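Local coordinates for phenylacetic acid degradation-related protein (Silicibacter sp., PDB 2QWZ) that probably hydrolyses thioesters, as a putative thioesterase of the hotdog-fold superfamily whose natural substrate is not established, at residues A[42-47]-A[76-81]; A[54-59]-A[80-85]; A[135-140]-A[145-150]. One frame throughout, in Å; residues are numbered along the deposited sequence.

In the fold
All three contacts belong to one hotdog fold, an antiparallel sheet packed on the helix 73-92. Contacts 1 and 2, with centres about 4 Å apart, set successive strands, 44-49 and 53-58, against successive turns of that helix; they share Ala80 and Asp81. Contact 3 follows later in the chain and lies within the sheet itself, in the hairpin of strands 130-139 and 147-154, its centre about 11 Å from that of contact 1 and 10 Å from that of contact 2. Ala80 meets Ile135 and Ser149 of the hairpin, and Met76 meets Leu137, so the helix is gripped from both halves of the sheet. A salt bridge from Arg57 to Glu140 also joins segments 54-59 and 135-140.

Contact 1: A[42-47]-A[76-81]; sequences GEFSID and MFALAD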
ATOM      1  N   GLY A  42     -23.899   2.149 -17.765  1.00 52.66           N
ATOM      2  CA  GLY A  42     -24.491   3.320 -17.143  1.00 48.35           C
ATOM      3  C   GLY A  42     -23.549   4.073 -16.227  1.00 45.70           C
ATOM      4  O   GLY A  42     -23.708   5.283 -16.034  1.00 46.57           O
ATOM      5  N   GLU A  43     -22.580   3.386 -15.632  1.00 40.12           N
ATOM      6  CA  GLU A  43     -21.687   4.056 -14.673  1.00 36.99           C
ATOM      7  C   GLU A  43     -20.300   4.282 -15.248  1.00 33.03           C
ATOM      8  O   GLU A  43     -19.765   5.378 -15.130  1.00 30.07           O
ATOM      9  CB  GLU A  43     -21.555   3.267 -13.370  1.00 36.81           C
ATOM     10  CG  GLU A  43     -20.714   4.021 -12.350  1.00 34.86           C
ATOM     11  CD  GLU A  43     -20.557   3.312 -11.034  1.00 41.85           C
ATOM     12  OE1 GLU A  43     -20.910   2.115 -10.948  1.00 41.78           O
ATOM     13  OE2 GLU A  43     -20.050   3.957 -10.084  1.00 38.78           O
ATOM     14  N   PHE A  44     -19.732   3.228 -15.838  1.00 28.23           N
ATOM     15  CA  PHE A  44     -18.362   3.228 -16.391  1.00 31.74           C
ATOM     16  C   PHE A  44     -18.322   3.075 -17.913  1.00 32.13           C
ATOM     17  O   PHE A  44     -18.945   2.169 -18.450  1.00 30.97           O
ATOM     18  CB  PHE A  44     -17.526   2.120 -15.728  1.00 28.15           C
ATOM     19  CG  PHE A  44     -17.301   2.353 -14.242  1.00 30.75           C
ATOM     20  CD1 PHE A  44     -16.643   3.496 -13.797  1.00 35.35           C
ATOM     21  CD2 PHE A  44     -17.773   1.474 -13.306  1.00 30.76           C
ATOM     22  CE1 PHE A  44     -16.446   3.724 -12.450  1.00 34.40           C
ATOM     23  CE2 PHE A  44     -17.577   1.691 -11.973  1.00 26.02           C
ATOM     24  CZ  PHE A  44     -16.925   2.822 -11.535  1.00 33.26           C
ATOM     25  N   SER A  45     -17.600   3.976 -18.593  1.00 30.98           N
ATOM     26  CA  SER A  45     -17.364   3.871 -20.035  1.00 29.28           C
ATOM     27  C   SER A  45     -15.904   4.179 -20.405  1.00 28.48           C
ATOM     28  O   SER A  45     -15.254   4.979 -19.751  1.00 34.42           O
ATOM     29  CB  SER A  45     -18.336   4.764 -20.816  1.00 28.54           C
ATOM     30  OG  SER A  45     -18.172   6.156 -20.489  1.00 30.45           O
ATOM     31  N   ILE A  46     -15.409   3.561 -21.469  1.00 28.68           N
ATOM     32  CA  ILE A  46     -14.043   3.778 -21.948  1.00 28.58           C
ATOM     33  C   ILE A  46     -13.964   5.029 -22.822  1.00 31.20           C
ATOM     34  O   ILE A  46     -14.555   5.076 -23.888  1.00 32.51           O
ATOM     35  CB  ILE A  46     -13.540   2.550 -22.772  1.00 30.05           C
ATOM     36  CG1 ILE A  46     -13.803   1.236 -22.039  1.00 27.95           C
ATOM     37  CG2 ILE A  46     -12.049   2.677 -23.134  1.00 31.33           C
ATOM     38  CD1 ILE A  46     -13.287   0.012 -22.775  1.00 29.89           C
ATOM     39  N   ASP A  47     -13.240   6.058 -22.392  1.00 30.65           N
ATOM     40  CA  ASP A  47     -12.889   7.132 -23.313  1.00 28.71           C
ATOM     41  C   ASP A  47     -11.809   6.820 -24.346  1.00 28.48           C
ATOM     42  O   ASP A  47     -11.888   7.283 -25.478  1.00 28.35           O
ATOM     43  CB  ASP A  47     -12.449   8.401 -22.551  1.00 30.18           C
ATOM     44  CG  ASP A  47     -13.567   9.045 -21.825  1.00 27.26           C
ATOM     45  OD1 ASP A  47     -14.710   8.591 -21.984  1.00 33.69           O
ATOM     46  OD2 ASP A  47     -13.308  10.014 -21.092  1.00 36.12           O
HETATM   47  N   MSE A  76     -14.431   5.695  -6.215  1.00 27.98           N
HETATM   48  CA  MSE A  76     -13.038   5.864  -6.690  1.00 29.72           C
HETATM   49  C   MSE A  76     -12.280   4.540  -6.753  1.00 27.54           C
HETATM   50  O   MSE A  76     -11.594   4.268  -7.711  1.00 29.13           O
HETATM   51  CB  MSE A  76     -12.288   6.887  -5.844  1.00 24.56           C
HETATM   52  CG  MSE A  76     -12.828   8.262  -6.065  1.00 28.52           C
HETATM   53 SE   MSE A  76     -11.773   9.663  -5.238  0.75 34.55          SE
HETATM   54  CE  MSE A  76     -12.686   9.686  -3.552  1.00 22.03           C
ATOM     55  N   PHE A  77     -12.416   3.724  -5.731  1.00 29.23           N
ATOM     56  CA  PHE A  77     -11.881   2.380  -5.760  1.00 26.32           C
ATOM     57  C   PHE A  77     -12.373   1.621  -6.986  1.00 26.29           C
ATOM     58  O   PHE A  77     -11.588   0.990  -7.698  1.00 26.06           O
ATOM     59  CB  PHE A  77     -12.266   1.611  -4.493  1.00 28.50           C
ATOM     60  CG  PHE A  77     -11.786   0.191  -4.522  1.00 20.72           C
ATOM     61  CD1 PHE A  77     -12.501  -0.778  -5.180  1.00 27.44           C
ATOM     62  CD2 PHE A  77     -10.560  -0.141  -3.991  1.00 23.34           C
ATOM     63  CE1 PHE A  77     -12.011  -2.061  -5.269  1.00 28.35           C
ATOM     64  CE2 PHE A  77     -10.080  -1.422  -4.067  1.00 33.22           C
ATOM     65  CZ  PHE A  77     -10.792  -2.370  -4.713  1.00 27.41           C
ATOM     66  N   ALA A  78     -13.696   1.694  -7.196  1.00 27.68           N
ATOM     67  CA  ALA A  78     -14.413   1.093  -8.319  1.00 25.17           C
ATOM     68  C   ALA A  78     -13.842   1.537  -9.653  1.00 26.68           C
ATOM     69  O   ALA A  78     -13.574   0.701 -10.500  1.00 26.49           O
ATOM     70  CB  ALA A  78     -15.928   1.424  -8.232  1.00 21.80           C
ATOM     71  N   LEU A  79     -13.614   2.848  -9.816  1.00 24.19           N
ATOM     72  CA  LEU A  79     -13.029   3.400 -11.025  1.00 23.78           C
ATOM     73  C   LEU A  79     -11.610   2.909 -11.261  1.00 25.63           C
ATOM     74  O   LEU A  79     -11.270   2.464 -12.368  1.00 33.35           O
ATOM     75  CB  LEU A  79     -13.015   4.938 -10.947  1.00 26.24           C
ATOM     76  CG  LEU A  79     -12.398   5.640 -12.163  1.00 29.55           C
ATOM     77  CD1 LEU A  79     -13.095   5.181 -13.440  1.00 21.28           C
ATOM     78  CD2 LEU A  79     -12.469   7.154 -12.043  1.00 20.83           C
ATOM     79  N   ALA A  80     -10.783   2.964 -10.207  1.00 22.96           N
ATOM     80  CA  ALA A  80      -9.402   2.597 -10.292  1.00 19.08           C
ATOM     81  C   ALA A  80      -9.337   1.108 -10.696  1.00 21.35           C
ATOM     82  O   ALA A  80      -8.579   0.742 -11.574  1.00 22.80           O
ATOM     83  CB  ALA A  80      -8.689   2.828  -8.960  1.00 14.88           C
ATOM     84  N   ASP A  81     -10.120   0.276 -10.040  1.00 23.80           N
ATOM     85  CA  ASP A  81     -10.104  -1.207 -10.284  1.00 23.78           C
ATOM     86  C   ASP A  81     -10.684  -1.608 -11.623  1.00 27.49           C
ATOM     87  O   ASP A  81     -10.135  -2.462 -12.282  1.00 36.21           O
ATOM     88  CB  ASP A  81     -10.837  -1.891  -9.112  1.00 25.03           C
ATOM     89  CG  ASP A  81     -10.916  -3.437  -9.229  1.00 32.19           C
ATOM     90  OD1 ASP A  81     -10.128  -4.110  -9.919  1.00 35.18           O
ATOM     91  OD2 ASP A  81     -11.813  -3.961  -8.585  1.00 32.41           O
TER
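Ala78 and Leu79 of the helix 73-92 receive the ring of Phe44, which reaches over from strand 44-49. Met76, a selenomethionine, packs instead on Phe107 and Leu117. Phe77 likewise serves other neighbours, Ala103 and Leu105 of strand 99-107 and Gly73 of the second subunit. Ala78 points toward the strand, and its CB sits 3.7 Å from CZ at the far end of the Phe44 ring, an oblique approach; the same residue packs on Pro74 of the second subunit. At Leu79 the ring meets both backbone and side chain: Phe44 CE1 lies 3.7 Å from Leu79 CA and 3.8 Å from Leu79 CD1. The ring gets there because CG of Phe44 is anti to its own carbonyl carbon (chi1 -65°), which carries CZ and CE1 forward to the helix. Glu43 CG lies 3.9 Å above the ring plane, over its centre, so the chain beside Phe44 covers one face, while Glu43 OE2 forms a salt bridge with Arg63. Further on, Asp81 OD1 is hydrogen-bonded to Tyr153 OH. Between the two segments the contact consists of carbon against carbon, with Phe44 and Leu79 buried: the attraction is apolar and depends on the fit of the Phe44 ring against Ala78 and Leu79, while backbone hydrogen bonding joins Ser45 to Arg57 of the neighbouring strand 53-58.

Contact 2: A[54-59]-A[80-85]; sequences ITMRLN and ADVSVY
Met56 and Ser83 mark the nearest backbone approach, their CA atoms 5.9 Å apart, where strand 54-58 passes the helical segment 80-85 at 8.5 Å between axes and runs roughly antiparallel to it (144°). Met56, a selenomethionine, carries most of the contact. Its CG extends trans to the backbone N (chi1 -171°), and bends at the next two torsions bring the terminal methyl round to the helix backbone, CE lying 3.7 Å from Val82 O. Midway along the chain, Met56 CG meets Val82 CG1 at 4.0 Å, the two side chains crossing at about a right angle. The root of the same side chain comes against a hydroxyl: Met56 CB is 3.3 Å from Ser83 OG. That buried oxygen has its polar partner within the helix, a hydrogen bond to Leu79 O one turn earlier, so its contact with Met56 is plain van der Waals packing. Ile54 approaches by its branch methyl, CG2, which lies 3.4 Å from Ser83 O, and beyond these residues Ile54 also meets Ala86 and Leu87 on the next turn. Leu79 and Ala86 extend the bed of Met56 along the helix, while Phe44 of the adjoining strand covers Val82. Arg57, whose CB points away from the helix, forms salt bridges with Asp47, Asp116 and Glu140. A long helix cradled by a curved antiparallel sheet, here with Ile54 and Met56 directed at it, is characteristic of the hotdog fold of the thioesterase superfamily.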
ATOM      1  N   ILE A  54      -5.330   3.183 -20.619  1.00 31.56           N
ATOM      2  CA  ILE A  54      -6.757   3.315 -20.844  1.00 27.41           C
ATOM      3  C   ILE A  54      -7.231   4.542 -20.093  1.00 24.86           C
ATOM      4  O   ILE A  54      -6.717   4.791 -19.039  1.00 22.35           O
ATOM      5  CB  ILE A  54      -7.481   2.104 -20.320  1.00 23.02           C
ATOM      6  CG1 ILE A  54      -8.934   2.084 -20.803  1.00 26.66           C
ATOM      7  CG2 ILE A  54      -7.369   1.991 -18.801  1.00 17.94           C
ATOM      8  CD1 ILE A  54      -9.637   0.718 -20.586  1.00 19.58           C
ATOM      9  N   THR A  55      -8.210   5.255 -20.641  1.00 26.29           N
ATOM     10  CA  THR A  55      -8.982   6.296 -19.920  1.00 27.65           C
ATOM     11  C   THR A  55     -10.414   5.855 -19.731  1.00 27.12           C
ATOM     12  O   THR A  55     -11.133   5.640 -20.702  1.00 28.53           O
ATOM     13  CB  THR A  55      -8.962   7.622 -20.648  1.00 28.75           C
ATOM     14  OG1 THR A  55      -7.611   7.938 -20.893  1.00 29.77           O
ATOM     15  CG2 THR A  55      -9.596   8.752 -19.810  1.00 24.50           C
HETATM   16  N   MSE A  56     -10.806   5.644 -18.474  1.00 25.81           N
HETATM   17  CA  MSE A  56     -12.161   5.246 -18.145  1.00 25.14           C
HETATM   18  C   MSE A  56     -12.901   6.400 -17.486  1.00 27.86           C
HETATM   19  O   MSE A  56     -12.286   7.155 -16.730  1.00 24.30           O
HETATM   20  CB  MSE A  56     -12.106   4.085 -17.195  1.00 28.55           C
HETATM   21  CG  MSE A  56     -13.411   3.442 -16.926  1.00 32.81           C
HETATM   22 SE   MSE A  56     -13.887   1.977 -18.099  0.75 41.73          SE
HETATM   23  CE  MSE A  56     -12.418   0.726 -17.971  1.00 22.26           C
ATOM     24  N   ARG A  57     -14.205   6.494 -17.776  1.00 29.15           N
ATOM     25  CA  ARG A  57     -15.099   7.542 -17.273  1.00 32.10           C
ATOM     26  C   ARG A  57     -16.070   6.933 -16.284  1.00 30.66           C
ATOM     27  O   ARG A  57     -16.634   5.849 -16.538  1.00 26.55           O
ATOM     28  CB  ARG A  57     -15.902   8.152 -18.423  1.00 32.02           C
ATOM     29  CG  ARG A  57     -16.766   9.364 -18.036  1.00 34.58           C
ATOM     30  CD  ARG A  57     -17.466   9.945 -19.265  1.00 31.15           C
ATOM     31  NE  ARG A  57     -16.486  10.598 -20.107  1.00 29.78           N
ATOM     32  CZ  ARG A  57     -16.145  11.871 -19.996  1.00 30.88           C
ATOM     33  NH1 ARG A  57     -16.738  12.657 -19.107  1.00 24.50           N
ATOM     34  NH2 ARG A  57     -15.191  12.341 -20.762  1.00 32.74           N
ATOM     35  N   LEU A  58     -16.226   7.612 -15.148  1.00 26.70           N
ATOM     36  CA  LEU A  58     -17.337   7.367 -14.244  1.00 27.97           C
ATOM     37  C   LEU A  58     -18.330   8.489 -14.483  1.00 29.11           C
ATOM     38  O   LEU A  58     -18.035   9.679 -14.218  1.00 25.25           O
ATOM     39  CB  LEU A  58     -16.886   7.362 -12.775  1.00 29.52           C
ATOM     40  CG  LEU A  58     -17.826   7.063 -11.598  1.00 28.87           C
ATOM     41  CD1 LEU A  58     -16.975   6.824 -10.312  1.00 30.26           C
ATOM     42  CD2 LEU A  58     -18.813   8.164 -11.339  1.00 33.25           C
ATOM     43  N   ASN A  59     -19.505   8.107 -14.970  1.00 30.53           N
ATOM     44  CA  ASN A  59     -20.626   9.040 -15.167  1.00 32.62           C
ATOM     45  C   ASN A  59     -21.226   9.451 -13.829  1.00 32.21           C
ATOM     46  O   ASN A  59     -21.974   8.695 -13.240  1.00 34.89           O
ATOM     47  CB  ASN A  59     -21.685   8.354 -16.048  1.00 35.60           C
ATOM     48  CG  ASN A  59     -22.943   9.195 -16.265  1.00 37.87           C
ATOM     49  OD1 ASN A  59     -22.984  10.400 -15.991  1.00 46.66           O
ATOM     50  ND2 ASN A  59     -23.974   8.547 -16.798  1.00 43.94           N
ATOM     51  N   ALA A  80     -10.783   2.964 -10.207  1.00 22.96           N
ATOM     52  CA  ALA A  80      -9.402   2.597 -10.292  1.00 19.08           C
ATOM     53  C   ALA A  80      -9.337   1.108 -10.696  1.00 21.35           C
ATOM     54  O   ALA A  80      -8.579   0.742 -11.574  1.00 22.80           O
ATOM     55  CB  ALA A  80      -8.689   2.828  -8.960  1.00 14.88           C
ATOM     56  N   ASP A  81     -10.120   0.276 -10.040  1.00 23.80           N
ATOM     57  CA  ASP A  81     -10.104  -1.207 -10.284  1.00 23.78           C
ATOM     58  C   ASP A  81     -10.684  -1.608 -11.623  1.00 27.49           C
ATOM     59  O   ASP A  81     -10.135  -2.462 -12.282  1.00 36.21           O
ATOM     60  CB  ASP A  81     -10.837  -1.891  -9.112  1.00 25.03           C
ATOM     61  CG  ASP A  81     -10.916  -3.437  -9.229  1.00 32.19           C
ATOM     62  OD1 ASP A  81     -10.128  -4.110  -9.919  1.00 35.18           O
ATOM     63  OD2 ASP A  81     -11.813  -3.961  -8.585  1.00 32.41           O
ATOM     64  N   VAL A  82     -11.795  -1.010 -12.049  1.00 31.39           N
ATOM     65  CA  VAL A  82     -12.333  -1.309 -13.381  1.00 29.99           C
ATOM     66  C   VAL A  82     -11.365  -0.924 -14.507  1.00 28.43           C
ATOM     67  O   VAL A  82     -11.204  -1.693 -15.466  1.00 28.22           O
ATOM     68  CB  VAL A  82     -13.811  -0.731 -13.628  1.00 28.99           C
ATOM     69  CG1 VAL A  82     -13.816   0.769 -13.951  1.00 24.48           C
ATOM     70  CG2 VAL A  82     -14.539  -1.546 -14.744  1.00 28.70           C
ATOM     71  N   SER A  83     -10.703   0.230 -14.377  1.00 23.85           N
ATOM     72  CA  SER A  83      -9.733   0.688 -15.335  1.00 22.59           C
ATOM     73  C   SER A  83      -8.566  -0.265 -15.564  1.00 25.76           C
ATOM     74  O   SER A  83      -8.192  -0.521 -16.697  1.00 24.85           O
ATOM     75  CB  SER A  83      -9.153   2.042 -14.884  1.00 26.44           C
ATOM     76  OG  SER A  83     -10.189   3.010 -14.745  1.00 20.91           O
ATOM     77  N   VAL A  84      -7.921  -0.728 -14.502  1.00 27.07           N
ATOM     78  CA  VAL A  84      -6.746  -1.570 -14.673  1.00 23.48           C
ATOM     79  C   VAL A  84      -7.185  -2.964 -15.095  1.00 29.64           C
ATOM     80  O   VAL A  84      -6.540  -3.575 -15.928  1.00 30.04           O
ATOM     81  CB  VAL A  84      -5.837  -1.578 -13.430  1.00 26.78           C
ATOM     82  CG1 VAL A  84      -4.636  -2.321 -13.696  1.00 19.80           C
ATOM     83  CG2 VAL A  84      -5.426  -0.113 -13.052  1.00 11.25           C
ATOM     84  N   TYR A  85      -8.294  -3.431 -14.551  1.00 28.51           N
ATOM     85  CA  TYR A  85      -8.836  -4.719 -14.925  1.00 31.90           C
ATOM     86  C   TYR A  85      -9.126  -4.768 -16.422  1.00 31.07           C
ATOM     87  O   TYR A  85      -8.778  -5.722 -17.087  1.00 29.64           O
ATOM     88  CB  TYR A  85     -10.125  -4.991 -14.157  1.00 31.45           C
ATOM     89  CG  TYR A  85     -10.758  -6.306 -14.565  1.00 37.43           C
ATOM     90  CD1 TYR A  85     -10.292  -7.495 -14.058  1.00 28.55           C
ATOM     91  CD2 TYR A  85     -11.811  -6.346 -15.490  1.00 38.12           C
ATOM     92  CE1 TYR A  85     -10.865  -8.732 -14.452  1.00 44.25           C
ATOM     93  CE2 TYR A  85     -12.379  -7.544 -15.888  1.00 45.00           C
ATOM     94  CZ  TYR A  85     -11.911  -8.735 -15.366  1.00 38.81           C
ATOM     95  OH  TYR A  85     -12.496  -9.909 -15.784  1.00 48.93           O
TER

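Contact 3: A[135-140]-A[145-150]; sequences ILLFSE and PVARST
Val146 and Ala147 both face Leu137, so a classic beta bulge lies at the turn end of the antiparallel hairpin of strands 130-139 and 147-154. Leu137 O takes N-H groups from both bulge residues, weakly in each case: Val146 N at 2.8 Å, through a bent bond, and Ala147 N at 3.4 Å. In return Leu137 N donates almost straight (173°) to Ala147 O, although it comes from above that carbonyl's plane. Beyond the bulge regular pairing holds, Leu136 with Arg148 as a non-hydrogen-bonded pair and Ile135 with Ser149 as a hydrogen-bonded one, joined by Ser149 N to Ile135 O and Ile135 N to Ser149 O. The face bearing Ile135, Leu137, Ala147 and Ser149 looks to the helix 73-92; there Leu137 CD2 touches Ala147 CB at 3.8 Å, Ile135 CG2 is pressed tightly on Ser149 CB at 3.4 Å, and Ser149 OG is hydrogen-bonded to Ser104 O. On the other face Leu136 CD2 rests on Arg148 CB, 3.4 Å away. Near the bulge, Phe138 and Pro145 lie side by side and point the same way. A chi1 of -68° swings the Phe138 ring back to Pro145, whose CB makes an off-centre CH-pi contact 4.2 Å from the ring centroid. Replacing Phe138 by an alanine removes the ring and is likely to leave Pro145 CB without its aromatic partner, with a gap beside the bulge. Arg148 of the third subunit brings a like charge close to Arg148, which has Asp106 as its salt-bridge partner through NE, while its NH1 donates to Thr150 OG1 at 2.7 Å, the oxygen lying within 4° of the guanidinium plane.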
ATOM      1  N   ILE A 135      -2.737   4.223 -11.804  1.00 21.62           N
ATOM      2  CA  ILE A 135      -3.825   5.063 -12.295  1.00 20.16           C
ATOM      3  C   ILE A 135      -3.838   6.414 -11.530  1.00 19.32           C
ATOM      4  O   ILE A 135      -3.559   6.428 -10.353  1.00 19.73           O
ATOM      5  CB  ILE A 135      -5.181   4.339 -12.152  1.00 23.09           C
ATOM      6  CG1 ILE A 135      -6.339   5.146 -12.741  1.00 25.12           C
ATOM      7  CG2 ILE A 135      -5.452   3.949 -10.742  1.00 22.81           C
ATOM      8  CD1 ILE A 135      -7.480   4.283 -13.242  1.00 26.26           C
ATOM      9  N   LEU A 136      -4.092   7.504 -12.249  1.00 22.80           N
ATOM     10  CA  LEU A 136      -4.419   8.836 -11.673  1.00 24.88           C
ATOM     11  C   LEU A 136      -5.888   9.165 -11.965  1.00 22.00           C
ATOM     12  O   LEU A 136      -6.346   9.031 -13.105  1.00 21.69           O
ATOM     13  CB  LEU A 136      -3.554   9.913 -12.275  1.00 22.87           C
ATOM     14  CG  LEU A 136      -2.070   9.901 -11.884  1.00 37.08           C
ATOM     15  CD1 LEU A 136      -1.370  11.006 -12.609  1.00 29.04           C
ATOM     16  CD2 LEU A 136      -1.833  10.050 -10.395  1.00 31.48           C
ATOM     17  N   LEU A 137      -6.604   9.606 -10.931  1.00 20.26           N
ATOM     18  CA  LEU A 137      -7.992   9.975 -11.016  1.00 20.67           C
ATOM     19  C   LEU A 137      -8.065  11.508 -11.031  1.00 24.80           C
ATOM     20  O   LEU A 137      -7.388  12.171 -10.256  1.00 19.00           O
ATOM     21  CB  LEU A 137      -8.755   9.506  -9.799  1.00 23.00           C
ATOM     22  CG  LEU A 137      -9.112   8.000  -9.822  1.00 23.82           C
ATOM     23  CD1 LEU A 137      -7.883   7.284  -9.977  1.00 26.38           C
ATOM     24  CD2 LEU A 137      -9.783   7.664  -8.513  1.00 17.30           C
ATOM     25  N   PHE A 138      -8.947  12.014 -11.877  1.00 26.88           N
ATOM     26  CA  PHE A 138      -9.096  13.420 -12.127  1.00 28.46           C
ATOM     27  C   PHE A 138     -10.581  13.705 -12.074  1.00 30.68           C
ATOM     28  O   PHE A 138     -11.385  12.877 -12.507  1.00 29.00           O
ATOM     29  CB  PHE A 138      -8.572  13.716 -13.539  1.00 29.87           C
ATOM     30  CG  PHE A 138      -7.083  13.552 -13.693  1.00 23.49           C
ATOM     31  CD1 PHE A 138      -6.238  14.530 -13.289  1.00 17.14           C
ATOM     32  CD2 PHE A 138      -6.543  12.380 -14.148  1.00 23.11           C
ATOM     33  CE1 PHE A 138      -4.844  14.411 -13.426  1.00 23.35           C
ATOM     34  CE2 PHE A 138      -5.161  12.221 -14.261  1.00 24.84           C
ATOM     35  CZ  PHE A 138      -4.312  13.247 -13.918  1.00 28.02           C
ATOM     36  N   SER A 139     -10.953  14.866 -11.545  1.00 28.35           N
ATOM     37  CA  SER A 139     -12.228  15.447 -11.919  1.00 29.63           C
ATOM     38  C   SER A 139     -12.026  16.052 -13.307  1.00 32.00           C
ATOM     39  O   SER A 139     -11.118  16.830 -13.523  1.00 36.44           O
ATOM     40  CB  SER A 139     -12.719  16.499 -10.905  1.00 30.63           C
ATOM     41  OG  SER A 139     -13.282  15.849  -9.758  1.00 33.10           O
ATOM     42  N   GLU A 140     -12.862  15.679 -14.261  1.00 32.51           N
ATOM     43  CA  GLU A 140     -12.630  16.051 -15.637  1.00 31.81           C
ATOM     44  C   GLU A 140     -12.496  17.567 -15.768  1.00 34.16           C
ATOM     45  O   GLU A 140     -13.380  18.283 -15.348  1.00 31.99           O
ATOM     46  CB  GLU A 140     -13.775  15.547 -16.481  1.00 32.69           C
ATOM     47  CG  GLU A 140     -13.664  15.867 -17.951  1.00 30.73           C
ATOM     48  CD  GLU A 140     -14.710  15.108 -18.763  1.00 20.94           C
ATOM     49  OE1 GLU A 140     -15.861  14.927 -18.252  1.00 21.31           O
ATOM     50  OE2 GLU A 140     -14.420  14.814 -19.941  1.00 21.91           O
ATOM     51  N   PRO A 145      -4.597  15.942  -9.937  1.00 34.33           N
ATOM     52  CA  PRO A 145      -5.331  14.691  -9.713  1.00 33.53           C
ATOM     53  C   PRO A 145      -5.978  14.608  -8.335  1.00 32.32           C
ATOM     54  O   PRO A 145      -5.373  14.965  -7.320  1.00 28.83           O
ATOM     55  CB  PRO A 145      -4.263  13.588  -9.887  1.00 34.41           C
ATOM     56  CG  PRO A 145      -2.947  14.252  -9.770  1.00 33.95           C
ATOM     57  CD  PRO A 145      -3.144  15.717 -10.110  1.00 36.27           C
ATOM     58  N   VAL A 146      -7.196  14.099  -8.287  1.00 32.84           N
ATOM     59  CA  VAL A 146      -7.849  13.955  -6.996  1.00 30.73           C
ATOM     60  C   VAL A 146      -7.320  12.756  -6.209  1.00 29.43           C
ATOM     61  O   VAL A 146      -7.377  12.746  -4.979  1.00 29.88           O
ATOM     62  CB  VAL A 146      -9.373  13.900  -7.133  1.00 28.20           C
ATOM     63  CG1 VAL A 146      -9.815  15.135  -7.856  1.00 22.57           C
ATOM     64  CG2 VAL A 146      -9.819  12.640  -7.832  1.00 24.89           C
ATOM     65  N   ALA A 147      -6.775  11.778  -6.906  1.00 30.14           N
ATOM     66  CA  ALA A 147      -6.396  10.506  -6.280  1.00 27.64           C
ATOM     67  C   ALA A 147      -5.402   9.761  -7.133  1.00 26.34           C
ATOM     68  O   ALA A 147      -5.263  10.078  -8.282  1.00 25.15           O
ATOM     69  CB  ALA A 147      -7.631   9.618  -6.037  1.00 26.71           C
ATOM     70  N   ARG A 148      -4.686   8.787  -6.549  1.00 26.54           N
ATOM     71  CA  ARG A 148      -3.802   7.892  -7.303  1.00 28.16           C
ATOM     72  C   ARG A 148      -3.856   6.503  -6.731  1.00 25.19           C
ATOM     73  O   ARG A 148      -4.175   6.332  -5.587  1.00 29.79           O
ATOM     74  CB  ARG A 148      -2.355   8.422  -7.446  1.00 27.72           C
ATOM     75  CG  ARG A 148      -1.339   8.322  -6.333  1.00 33.75           C
ATOM     76  CD  ARG A 148      -0.168   7.301  -6.648  1.00 29.52           C
ATOM     77  NE  ARG A 148      -0.446   6.180  -5.785  1.00 26.83           N
ATOM     78  CZ  ARG A 148      -0.372   4.899  -6.098  1.00 26.78           C
ATOM     79  NH1 ARG A 148       0.101   4.500  -7.258  1.00 24.35           N
ATOM     80  NH2 ARG A 148      -0.752   4.034  -5.179  1.00 31.74           N
ATOM     81  N   SER A 149      -3.630   5.508  -7.560  1.00 28.58           N
ATOM     82  CA  SER A 149      -3.823   4.113  -7.141  1.00 24.35           C
ATOM     83  C   SER A 149      -2.932   3.161  -7.874  1.00 27.65           C
ATOM     84  O   SER A 149      -2.497   3.476  -8.953  1.00 28.17           O
ATOM     85  CB  SER A 149      -5.283   3.687  -7.384  1.00 24.14           C
ATOM     86  OG  SER A 149      -5.528   2.375  -6.965  1.00 28.80           O
ATOM     87  N   THR A 150      -2.677   1.995  -7.253  1.00 25.00           N
ATOM     88  CA  THR A 150      -1.950   0.902  -7.823  1.00 27.22           C
ATOM     89  C   THR A 150      -2.839  -0.307  -7.627  1.00 26.57           C
ATOM     90  O   THR A 150      -3.405  -0.503  -6.544  1.00 28.01           O
ATOM     91  CB  THR A 150      -0.611   0.627  -7.098  1.00 30.25           C
ATOM     92  OG1 THR A 150       0.164   1.838  -7.044  1.00 27.23           O
ATOM     93  CG2 THR A 150       0.184  -0.393  -7.825  1.00 17.61           C
TER